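Local coordinates for DNA mismatch repair protein MUTS (PDB 1EWQ) that binds mismatched DNA, probably carries out the mismatch recognition step of DNA repair, and has a weak ATPase activity, at residues 577-582 with 709-714; 623-628 with 664-669; 658-663 with 690-695; 676-681 with 698-703. All coordinates share one frame; numbering follows the deposited sequence.

Interaction 1 of 4, residues 577-582 with 709-714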
# COMPACT_ATOMS: atom_id res chain seq x y z
N GLU C 577 -35.63 0.40 28.13
CA GLU C 577 -36.18 -0.92 27.83
C GLU C 577 -35.20 -1.89 27.16
O GLU C 577 -34.21 -1.47 26.56
CB GLU C 577 -37.41 -0.76 26.91
CG GLU C 577 -38.60 -0.09 27.59
CD GLU C 577 -39.68 0.36 26.61
OE1 GLU C 577 -39.40 1.26 25.78
OE2 GLU C 577 -40.80 -0.19 26.67
N LEU C 578 -35.48 -3.18 27.30
CA LEU C 578 -34.69 -4.24 26.69
C LEU C 578 -35.47 -4.56 25.42
O LEU C 578 -36.52 -5.21 25.48
CB LEU C 578 -34.66 -5.47 27.59
CG LEU C 578 -33.70 -6.63 27.29
CD1 LEU C 578 -34.42 -7.92 27.61
CD2 LEU C 578 -33.23 -6.62 25.86
N VAL C 579 -34.98 -4.09 24.28
CA VAL C 579 -35.66 -4.30 23.01
C VAL C 579 -35.05 -5.42 22.19
O VAL C 579 -33.95 -5.29 21.66
CB VAL C 579 -35.63 -3.00 22.16
CG1 VAL C 579 -36.26 -3.24 20.80
CG2 VAL C 579 -36.36 -1.89 22.89
N LEU C 580 -35.76 -6.54 22.08
CA LEU C 580 -35.25 -7.66 21.31
C LEU C 580 -35.78 -7.53 19.89
O LEU C 580 -36.95 -7.20 19.69
CB LEU C 580 -35.73 -8.98 21.90
CG LEU C 580 -35.30 -9.31 23.33
CD1 LEU C 580 -36.11 -10.49 23.81
CD2 LEU C 580 -33.80 -9.61 23.38
N ILE C 581 -34.91 -7.79 18.92
CA ILE C 581 -35.28 -7.72 17.52
C ILE C 581 -34.99 -9.05 16.85
O ILE C 581 -33.83 -9.37 16.55
CB ILE C 581 -34.51 -6.61 16.78
CG1 ILE C 581 -34.75 -5.27 17.48
CG2 ILE C 581 -34.95 -6.54 15.33
CD1 ILE C 581 -33.98 -4.11 16.91
N THR C 582 -36.03 -9.83 16.62
CA THR C 582 -35.90 -11.14 15.99
C THR C 582 -36.11 -11.01 14.48
O THR C 582 -36.45 -9.95 13.98
CB THR C 582 -36.92 -12.15 16.59
OG1 THR C 582 -38.19 -11.50 16.78
CG2 THR C 582 -36.43 -12.66 17.93
N LYS C 709 -39.25 -5.53 25.42
CA LYS C 709 -40.11 -5.24 24.28
C LYS C 709 -39.65 -6.03 23.04
O LYS C 709 -38.45 -6.18 22.80
CB LYS C 709 -40.10 -3.74 23.96
CG LYS C 709 -40.99 -3.39 22.79
CD LYS C 709 -40.82 -1.94 22.32
CE LYS C 709 -41.35 -0.94 23.34
NZ LYS C 709 -41.19 0.44 22.84
N ASN C 710 -40.61 -6.52 22.28
CA ASN C 710 -40.31 -7.28 21.08
C ASN C 710 -40.58 -6.53 19.77
O ASN C 710 -41.60 -5.86 19.62
CB ASN C 710 -41.10 -8.60 21.08
CG ASN C 710 -40.43 -9.67 21.92
OD1 ASN C 710 -39.29 -10.05 21.66
ND2 ASN C 710 -41.13 -10.15 22.94
N LEU C 711 -39.63 -6.65 18.86
CA LEU C 711 -39.68 -6.08 17.52
C LEU C 711 -39.08 -7.17 16.63
O LEU C 711 -38.46 -8.11 17.12
CB LEU C 711 -38.85 -4.80 17.41
CG LEU C 711 -39.33 -3.52 18.09
CD1 LEU C 711 -38.39 -2.38 17.74
CD2 LEU C 711 -40.75 -3.18 17.63
N HIS C 712 -39.28 -7.05 15.32
CA HIS C 712 -38.74 -8.03 14.40
C HIS C 712 -38.82 -7.56 12.96
O HIS C 712 -39.48 -6.57 12.64
CB HIS C 712 -39.48 -9.37 14.52
CG HIS C 712 -40.84 -9.38 13.88
ND1 HIS C 712 -41.92 -8.69 14.41
CD2 HIS C 712 -41.30 -9.98 12.76
CE1 HIS C 712 -42.97 -8.87 13.63
NE2 HIS C 712 -42.62 -9.64 12.62
N VAL C 713 -38.11 -8.28 12.11
CA VAL C 713 -38.13 -8.01 10.69
C VAL C 713 -38.56 -9.33 10.09
O VAL C 713 -38.43 -10.38 10.73
CB VAL C 713 -36.75 -7.59 10.15
CG1 VAL C 713 -36.40 -6.19 10.66
CG2 VAL C 713 -35.70 -8.60 10.59
N ALA C 714 -39.08 -9.30 8.87
CA ALA C 714 -39.54 -10.52 8.25
C ALA C 714 -39.11 -10.67 6.81
O ALA C 714 -38.74 -9.69 6.14
CB ALA C 714 -41.07 -10.59 8.34
O HOH W 1 -38.29 -9.97 19.15
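L580 is held at both of its backbone polar atoms by the parallel strand 709-714. L580 N donates to K709 O at 2.8 Å, and L580 O accepts from L711 N at 2.9 Å. K709 N to L578 O opens this ladder; T582 N to L711 O and V713 N to T582 O close it. A CA-H...O contact, I581 CA to L711 O at 3.2 Å, adds to it.

The one salt bridge lies at the start of the pair, with E577 OE1 3.5 Å from K709 NZ. The lysine bends at chi3 (-69°), which turns its ammonium toward the carboxylate. NZ also donates to E573 O. With an alanine in place of E577, K709 would probably lose its countercharge in this contact, and its bent end would be freer to turn.

Strand 578-582 leads into the P-loop (Walker A), the predicted ATP-binding segment. I581 O accepts from K589 NZ, and V713 touches A587 and K589.

On the face of V579, I581 and L711, V579 CG1 meets L711 CD1 at 3.8 Å, and I581 CG1 lies alongside L711 CB.

On the face of L580, N710 and T582, a water lies within bonding distance of T582 OG1 at 2.8 Å, N710 OD1 at 2.7 Å and L711 O at 2.8 Å, with more acceptors near it than its protons can serve. T582 OG1 also pairs with A733 N, and N710 ND2 with T701 O.

Interaction 2 of 4, residues 623-628 with 664-669; sequences YTRIGA and VGRGTS. With SO4 (sulfate ion), chain I.
R625 CG rests on V664 CG2 at 4.0 Å, with the next methylene, CD, almost as near. This is the apolar part of the contact. Beyond it the arginine bends at chi2 (-56°) and chi3, which carries its guanidinium round to R666. R625 NH1 lies 3.8 Å from R666 NH1, and the two guanidinium planes stand 59° apart. G627 O lies at the edge of the R666 guanidinium, 3.8 Å from R666 NH1. R625 NH1 gives G627 O a weak hydrogen bond at 3.0 Å. The approach of R625 NH2 to G627 O is very short and doubtful.

Acids in the next shell probably make the meeting of two like charges tolerable. R625 NE pairs with E645, and R666 pairs through NH1 with E642 and through NH2 with E663. D662 OD1 accepts from G627 N and so positions the turn that offers G627 O.

Farther along, T668 OG1 makes a weak bond to sulfate O1 at 3.2 Å, and S669 OG lies near sulfate O3. Y737 N and H696 ND1 of the second subunit bind the same ion, which is probably from the crystallisation liquor. S669 is the N-cap of helix 670-687. The loop runs from strand 657-662, probably the Walker B strand, to a sulfate shared with the second subunit, consistent with the D-loop region of ABC-type ATPases.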
# COMPACT_ATOMS: atom_id res chain seq x y z
N TYR C 623 -22.49 1.79 23.68
CA TYR C 623 -21.69 0.57 23.73
C TYR C 623 -22.20 -0.48 22.76
O TYR C 623 -23.33 -0.95 22.88
CB TYR C 623 -21.69 0.00 25.15
CG TYR C 623 -21.26 1.01 26.19
CD1 TYR C 623 -22.19 1.64 27.02
CD2 TYR C 623 -19.91 1.37 26.33
CE1 TYR C 623 -21.80 2.61 27.96
CE2 TYR C 623 -19.51 2.33 27.26
CZ TYR C 623 -20.46 2.95 28.07
OH TYR C 623 -20.04 3.91 28.97
N THR C 624 -21.34 -0.87 21.82
CA THR C 624 -21.70 -1.85 20.82
C THR C 624 -20.96 -3.18 20.94
O THR C 624 -19.85 -3.25 21.48
CB THR C 624 -21.44 -1.30 19.39
OG1 THR C 624 -20.03 -1.10 19.21
CG2 THR C 624 -22.17 0.02 19.18
N ARG C 625 -21.60 -4.21 20.41
CA ARG C 625 -21.08 -5.57 20.35
C ARG C 625 -21.70 -6.04 19.03
O ARG C 625 -22.66 -6.81 19.02
CB ARG C 625 -21.58 -6.41 21.54
CG ARG C 625 -20.78 -7.69 21.83
CD ARG C 625 -20.67 -8.63 20.63
NE ARG C 625 -19.66 -8.18 19.67
CZ ARG C 625 -19.63 -8.54 18.38
NH1 ARG C 625 -20.57 -9.35 17.89
NH2 ARG C 625 -18.67 -8.10 17.59
N ILE C 626 -21.16 -5.54 17.92
CA ILE C 626 -21.67 -5.83 16.57
C ILE C 626 -20.63 -6.36 15.60
O ILE C 626 -19.49 -5.90 15.58
CB ILE C 626 -22.27 -4.55 15.92
CG1 ILE C 626 -23.38 -3.97 16.80
CG2 ILE C 626 -22.84 -4.87 14.55
CD1 ILE C 626 -23.78 -2.54 16.41
N GLY C 627 -21.04 -7.33 14.78
CA GLY C 627 -20.15 -7.92 13.79
C GLY C 627 -18.92 -8.61 14.35
O GLY C 627 -18.98 -9.25 15.40
N ALA C 628 -17.80 -8.50 13.64
CA ALA C 628 -16.53 -9.08 14.07
C ALA C 628 -16.62 -10.56 14.43
O ALA C 628 -17.40 -11.29 13.78
CB ALA C 628 -15.97 -8.27 15.25
N VAL C 664 -25.60 -11.81 20.52
CA VAL C 664 -24.78 -12.25 21.64
C VAL C 664 -25.29 -13.63 22.07
O VAL C 664 -26.50 -13.82 22.28
CB VAL C 664 -24.88 -11.23 22.81
CG1 VAL C 664 -24.41 -11.84 24.12
CG2 VAL C 664 -24.03 -10.01 22.48
N GLY C 665 -24.38 -14.60 22.17
CA GLY C 665 -24.75 -15.96 22.55
C GLY C 665 -24.27 -16.99 21.54
O GLY C 665 -24.18 -18.18 21.85
N ARG C 666 -23.99 -16.53 20.33
CA ARG C 666 -23.49 -17.37 19.24
C ARG C 666 -22.11 -17.92 19.61
O ARG C 666 -21.45 -17.41 20.50
CB ARG C 666 -23.31 -16.51 17.98
CG ARG C 666 -22.42 -15.31 18.30
CD ARG C 666 -21.68 -14.67 17.13
NE ARG C 666 -22.56 -14.01 16.18
CZ ARG C 666 -22.21 -12.95 15.46
NH1 ARG C 666 -21.00 -12.41 15.60
NH2 ARG C 666 -23.06 -12.43 14.58
N GLY C 667 -21.69 -18.96 18.90
CA GLY C 667 -20.37 -19.51 19.14
C GLY C 667 -20.24 -20.67 20.11
O GLY C 667 -19.12 -21.12 20.34
N THR C 668 -21.34 -21.14 20.69
CA THR C 668 -21.27 -22.26 21.62
C THR C 668 -22.40 -23.27 21.39
O THR C 668 -22.99 -23.31 20.31
CB THR C 668 -21.30 -21.77 23.08
OG1 THR C 668 -21.08 -22.87 23.97
CG2 THR C 668 -22.63 -21.11 23.40
N SER C 669 -22.69 -24.08 22.40
CA SER C 669 -23.75 -25.08 22.29
C SER C 669 -25.15 -24.48 22.47
O SER C 669 -25.31 -23.38 23.02
CB SER C 669 -23.52 -26.19 23.32
OG SER C 669 -23.57 -25.67 24.64
S SO4 I . -19.19 -26.00 24.23
O1 SO4 I . -18.52 -24.81 23.67
O2 SO4 I . -18.25 -26.70 25.12
O3 SO4 I . -20.38 -25.57 24.99
O4 SO4 I . -19.61 -26.91 23.14

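Interaction 3 of 4, residues 658-663 with 690-695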
# COMPACT_ATOMS: atom_id res chain seq x y z
N LEU C 658 -26.72 3.51 25.99
CA LEU C 658 -27.36 2.94 24.81
C LEU C 658 -26.47 1.76 24.52
O LEU C 658 -25.29 1.93 24.23
CB LEU C 658 -27.33 3.91 23.62
CG LEU C 658 -27.80 3.31 22.27
CD1 LEU C 658 -29.28 2.97 22.34
CD2 LEU C 658 -27.54 4.29 21.12
N VAL C 659 -27.03 0.56 24.63
CA VAL C 659 -26.29 -0.67 24.38
C VAL C 659 -26.84 -1.35 23.12
O VAL C 659 -28.05 -1.51 22.98
CB VAL C 659 -26.43 -1.64 25.58
CG1 VAL C 659 -25.70 -2.93 25.29
CG2 VAL C 659 -25.88 -0.97 26.87
N LEU C 660 -25.94 -1.74 22.21
CA LEU C 660 -26.34 -2.39 20.97
C LEU C 660 -25.74 -3.79 20.87
O LEU C 660 -24.54 -3.92 20.66
CB LEU C 660 -25.90 -1.56 19.76
CG LEU C 660 -26.36 -0.10 19.63
CD1 LEU C 660 -25.87 0.47 18.29
CD2 LEU C 660 -27.87 -0.01 19.71
N LEU C 661 -26.56 -4.82 21.03
CA LEU C 661 -26.06 -6.19 20.96
C LEU C 661 -26.55 -6.87 19.69
O LEU C 661 -27.72 -6.83 19.34
CB LEU C 661 -26.49 -7.00 22.18
CG LEU C 661 -26.13 -6.42 23.56
CD1 LEU C 661 -26.51 -7.43 24.64
CD2 LEU C 661 -24.64 -6.08 23.63
N ASP C 662 -25.61 -7.52 19.02
CA ASP C 662 -25.85 -8.20 17.75
C ASP C 662 -25.55 -9.69 17.89
O ASP C 662 -24.40 -10.12 17.81
CB ASP C 662 -24.95 -7.56 16.69
CG ASP C 662 -25.09 -8.18 15.31
OD1 ASP C 662 -24.04 -8.59 14.74
OD2 ASP C 662 -26.22 -8.24 14.79
N GLU C 663 -26.60 -10.48 18.13
CA GLU C 663 -26.50 -11.93 18.26
C GLU C 663 -25.56 -12.45 19.35
O GLU C 663 -24.81 -13.41 19.15
CB GLU C 663 -26.13 -12.53 16.89
CG GLU C 663 -26.97 -11.97 15.73
CD GLU C 663 -26.74 -12.69 14.40
OE1 GLU C 663 -25.58 -13.00 14.08
OE2 GLU C 663 -27.73 -12.94 13.67
N TYR C 690 -30.78 1.48 27.76
CA TYR C 690 -31.62 1.36 26.58
C TYR C 690 -30.86 0.35 25.73
O TYR C 690 -29.81 0.66 25.14
CB TYR C 690 -31.72 2.69 25.82
CG TYR C 690 -32.31 3.85 26.60
CD1 TYR C 690 -31.69 4.35 27.73
CD2 TYR C 690 -33.47 4.49 26.14
CE1 TYR C 690 -32.20 5.47 28.40
CE2 TYR C 690 -33.99 5.61 26.80
CZ TYR C 690 -33.35 6.09 27.92
OH TYR C 690 -33.84 7.22 28.56
N THR C 691 -31.40 -0.86 25.65
CA THR C 691 -30.75 -1.93 24.92
C THR C 691 -31.51 -2.43 23.68
O THR C 691 -32.70 -2.74 23.75
CB THR C 691 -30.49 -3.14 25.86
OG1 THR C 691 -29.72 -2.73 26.99
CG2 THR C 691 -29.76 -4.23 25.13
N LEU C 692 -30.80 -2.49 22.55
CA LEU C 692 -31.35 -3.04 21.32
C LEU C 692 -30.55 -4.34 21.16
O LEU C 692 -29.32 -4.32 21.04
CB LEU C 692 -31.11 -2.13 20.11
CG LEU C 692 -31.90 -0.83 19.98
CD1 LEU C 692 -31.48 -0.11 18.70
CD2 LEU C 692 -33.40 -1.12 19.94
N PHE C 693 -31.25 -5.46 21.16
CA PHE C 693 -30.60 -6.76 21.06
C PHE C 693 -31.14 -7.55 19.89
O PHE C 693 -32.22 -8.13 19.98
CB PHE C 693 -30.84 -7.51 22.38
CG PHE C 693 -30.08 -8.81 22.52
CD1 PHE C 693 -29.98 -9.43 23.77
CD2 PHE C 693 -29.46 -9.42 21.42
CE1 PHE C 693 -29.29 -10.63 23.92
CE2 PHE C 693 -28.76 -10.62 21.56
CZ PHE C 693 -28.68 -11.23 22.81
N ALA C 694 -30.38 -7.56 18.79
CA ALA C 694 -30.75 -8.31 17.59
C ALA C 694 -30.34 -9.75 17.84
O ALA C 694 -29.18 -10.03 18.18
CB ALA C 694 -30.01 -7.76 16.38
N THR C 695 -31.27 -10.68 17.66
CA THR C 695 -30.98 -12.09 17.91
C THR C 695 -31.91 -13.01 17.12
O THR C 695 -32.89 -12.55 16.55
CB THR C 695 -31.12 -12.43 19.42
OG1 THR C 695 -30.79 -13.80 19.66
CG2 THR C 695 -32.54 -12.17 19.88
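L661 CB sits over one face of the F693 ring. L661 CB is 4.2 Å from the centroid of the F693 ring and 23° off the normal, displaced toward the rim, a CH-pi contact. L661 CD1 reaches the ring at F693 CD1, so the leucine meets the ring with two of its carbons. F693 holds CG anti to its backbone N (chi1 -172°), which lays the ring across L661 and brings its CE2 edge toward E663 N. A valine in place of F693 would remove the ring and would probably leave L661 CB and CD1 without the flat group they rest on.

The opposite face of the sheet has its own fit. L660 and L692 lie side by side, and L660 CD2 fills the notch between L692 CD1, at 3.7 Å, and L692 CB, at 3.9 Å. Farther on, A694 CB lies 4.1 Å from D662 OD2.

Strands 657-662 and 690-694 are the two parallel strands of a beta-alpha-beta unit joined by helix 670-687. The first ends at D662, and E663 follows in the loop; the pair is consistent with the Walker B motif of P-loop ATPases. D662 touches S590. E663 touches N585, and its carboxylate has its salt-bridge partner in R666.

Near the start, V659 CB meets T691 OG1 at 3.7 Å, and L684 of the crossover helix covers both residues. Five backbone hydrogen bonds hold the strands in register, from V659 N to Y690 O through to E663 N to A694 O at 2.6 Å.

Interaction 4 of 4, residues 676-681 with 698-703; sequences IATAVA and FELTAL
Helix 670-687, the crossover helix of a beta-alpha-beta unit in the ATPase domain, packs here against the short, weakly bonded helix 698-701 and the loop after it. L700 makes contact with both of its methyls. L700 CD1 meets A677 CB at 3.9 Å. L700 CD2 comes to T678 OG1 at 3.3 Å, and the two side chains run antiparallel alongside one another. The threonine oxygen stands beside its own backbone N (chi1 -66°) and is bonded back to V674 O within the helix. It can therefore lie against a methyl without being left unsatisfied.

T678 turns its other branch to L703. T678 CG2 rests against L703 CD1 at 4.0 Å and L703 CD2 at 4.1 Å, fitting between the two ends of the fork. A681 CB touches L703 CD1 more loosely, at 4.5 Å. Within the short helix F698 O accepts from both T701 N and T701 OG1.

L700 and T701 also rest on L580 and T582 of strand 578-582, and A681 on L578. I676 and V680 of the long helix face helix 638-652. T678 and A679 also pack on L758 and V751 of the second subunit.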
# COMPACT_ATOMS: atom_id res chain seq x y z
N ILE C 676 -26.59 -18.03 28.30
CA ILE C 676 -25.73 -16.85 28.38
C ILE C 676 -26.47 -15.63 27.84
O ILE C 676 -26.45 -14.56 28.44
CB ILE C 676 -24.44 -17.02 27.55
CG1 ILE C 676 -23.71 -18.30 27.95
CG2 ILE C 676 -23.53 -15.81 27.76
CD1 ILE C 676 -23.26 -18.34 29.40
N ALA C 677 -27.13 -15.80 26.70
CA ALA C 677 -27.86 -14.69 26.10
C ALA C 677 -28.92 -14.17 27.08
O ALA C 677 -29.14 -12.97 27.17
CB ALA C 677 -28.51 -15.12 24.79
N THR C 678 -29.56 -15.09 27.81
CA THR C 678 -30.61 -14.73 28.77
C THR C 678 -30.09 -13.97 29.99
O THR C 678 -30.65 -12.94 30.38
CB THR C 678 -31.37 -15.98 29.28
OG1 THR C 678 -32.09 -16.58 28.21
CG2 THR C 678 -32.35 -15.58 30.37
N ALA C 679 -29.03 -14.50 30.60
CA ALA C 679 -28.43 -13.88 31.77
C ALA C 679 -27.97 -12.47 31.41
O ALA C 679 -28.14 -11.53 32.18
CB ALA C 679 -27.24 -14.72 32.27
N VAL C 680 -27.37 -12.34 30.23
CA VAL C 680 -26.90 -11.04 29.76
C VAL C 680 -28.09 -10.12 29.55
O VAL C 680 -28.06 -8.96 29.95
CB VAL C 680 -26.11 -11.18 28.43
CG1 VAL C 680 -25.83 -9.80 27.85
CG2 VAL C 680 -24.79 -11.92 28.68
N ALA C 681 -29.15 -10.64 28.93
CA ALA C 681 -30.35 -9.84 28.69
C ALA C 681 -30.95 -9.34 30.01
O ALA C 681 -31.28 -8.16 30.14
CB ALA C 681 -31.39 -10.65 27.92
N PHE C 698 -35.68 -17.23 19.63
CA PHE C 698 -37.09 -16.97 19.90
C PHE C 698 -37.26 -17.13 21.41
O PHE C 698 -38.13 -16.51 22.02
CB PHE C 698 -38.00 -17.97 19.19
CG PHE C 698 -38.18 -17.72 17.72
CD1 PHE C 698 -37.24 -18.18 16.79
CD2 PHE C 698 -39.30 -17.03 17.25
CE1 PHE C 698 -37.41 -17.97 15.43
CE2 PHE C 698 -39.48 -16.82 15.88
CZ PHE C 698 -38.54 -17.29 14.97
N GLU C 699 -36.42 -17.97 22.00
CA GLU C 699 -36.49 -18.21 23.43
C GLU C 699 -36.39 -16.91 24.23
O GLU C 699 -37.04 -16.76 25.26
CB GLU C 699 -35.42 -19.23 23.86
CG GLU C 699 -34.16 -19.25 23.01
CD GLU C 699 -34.33 -20.03 21.71
OE1 GLU C 699 -34.16 -21.28 21.71
OE2 GLU C 699 -34.66 -19.39 20.70
N LEU C 700 -35.59 -15.95 23.76
CA LEU C 700 -35.44 -14.67 24.47
C LEU C 700 -36.70 -13.80 24.39
O LEU C 700 -36.94 -12.98 25.27
CB LEU C 700 -34.25 -13.88 23.92
CG LEU C 700 -32.85 -14.47 24.13
CD1 LEU C 700 -31.79 -13.49 23.59
CD2 LEU C 700 -32.62 -14.70 25.60
N THR C 701 -37.50 -13.99 23.34
CA THR C 701 -38.71 -13.20 23.16
C THR C 701 -39.80 -13.40 24.23
O THR C 701 -40.68 -12.56 24.38
CB THR C 701 -39.37 -13.46 21.80
OG1 THR C 701 -39.96 -14.76 21.80
CG2 THR C 701 -38.33 -13.38 20.68
N ALA C 702 -39.73 -14.49 24.97
CA ALA C 702 -40.76 -14.75 25.98
C ALA C 702 -40.34 -14.65 27.45
O ALA C 702 -41.02 -15.17 28.32
CB ALA C 702 -41.37 -16.12 25.72
N LEU C 703 -39.24 -13.97 27.74
CA LEU C 703 -38.81 -13.86 29.13
C LEU C 703 -39.82 -13.08 29.97
O LEU C 703 -40.62 -12.31 29.44
CB LEU C 703 -37.44 -13.20 29.21
CG LEU C 703 -36.34 -13.96 28.46
CD1 LEU C 703 -35.03 -13.19 28.54
CD2 LEU C 703 -36.20 -15.34 29.06

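How the interactions relate
Interactions 1, 2 and 3 follow one sheet of the ATPase domain, in which 621-625, 657-662, 690-694, 578-582 and 708-716 are successive neighbours. Interaction 3 is buried in the middle, joined by backbone bonds and mostly apolar side chains. It touches interaction 1 through bonds such as V579 N to T691 O. Interaction 1, farther along the sheet, is partly buried and adds a salt bridge and a water. Interaction 2, at the other side, has no hydrogen bonds between its segments; its chemistry is largely charged. Interaction 4 is buried but lacks backbone pairing, and lays helix 670-687 beside F693 of interaction 3. Interactions 2 and 4 both also touch the second subunit.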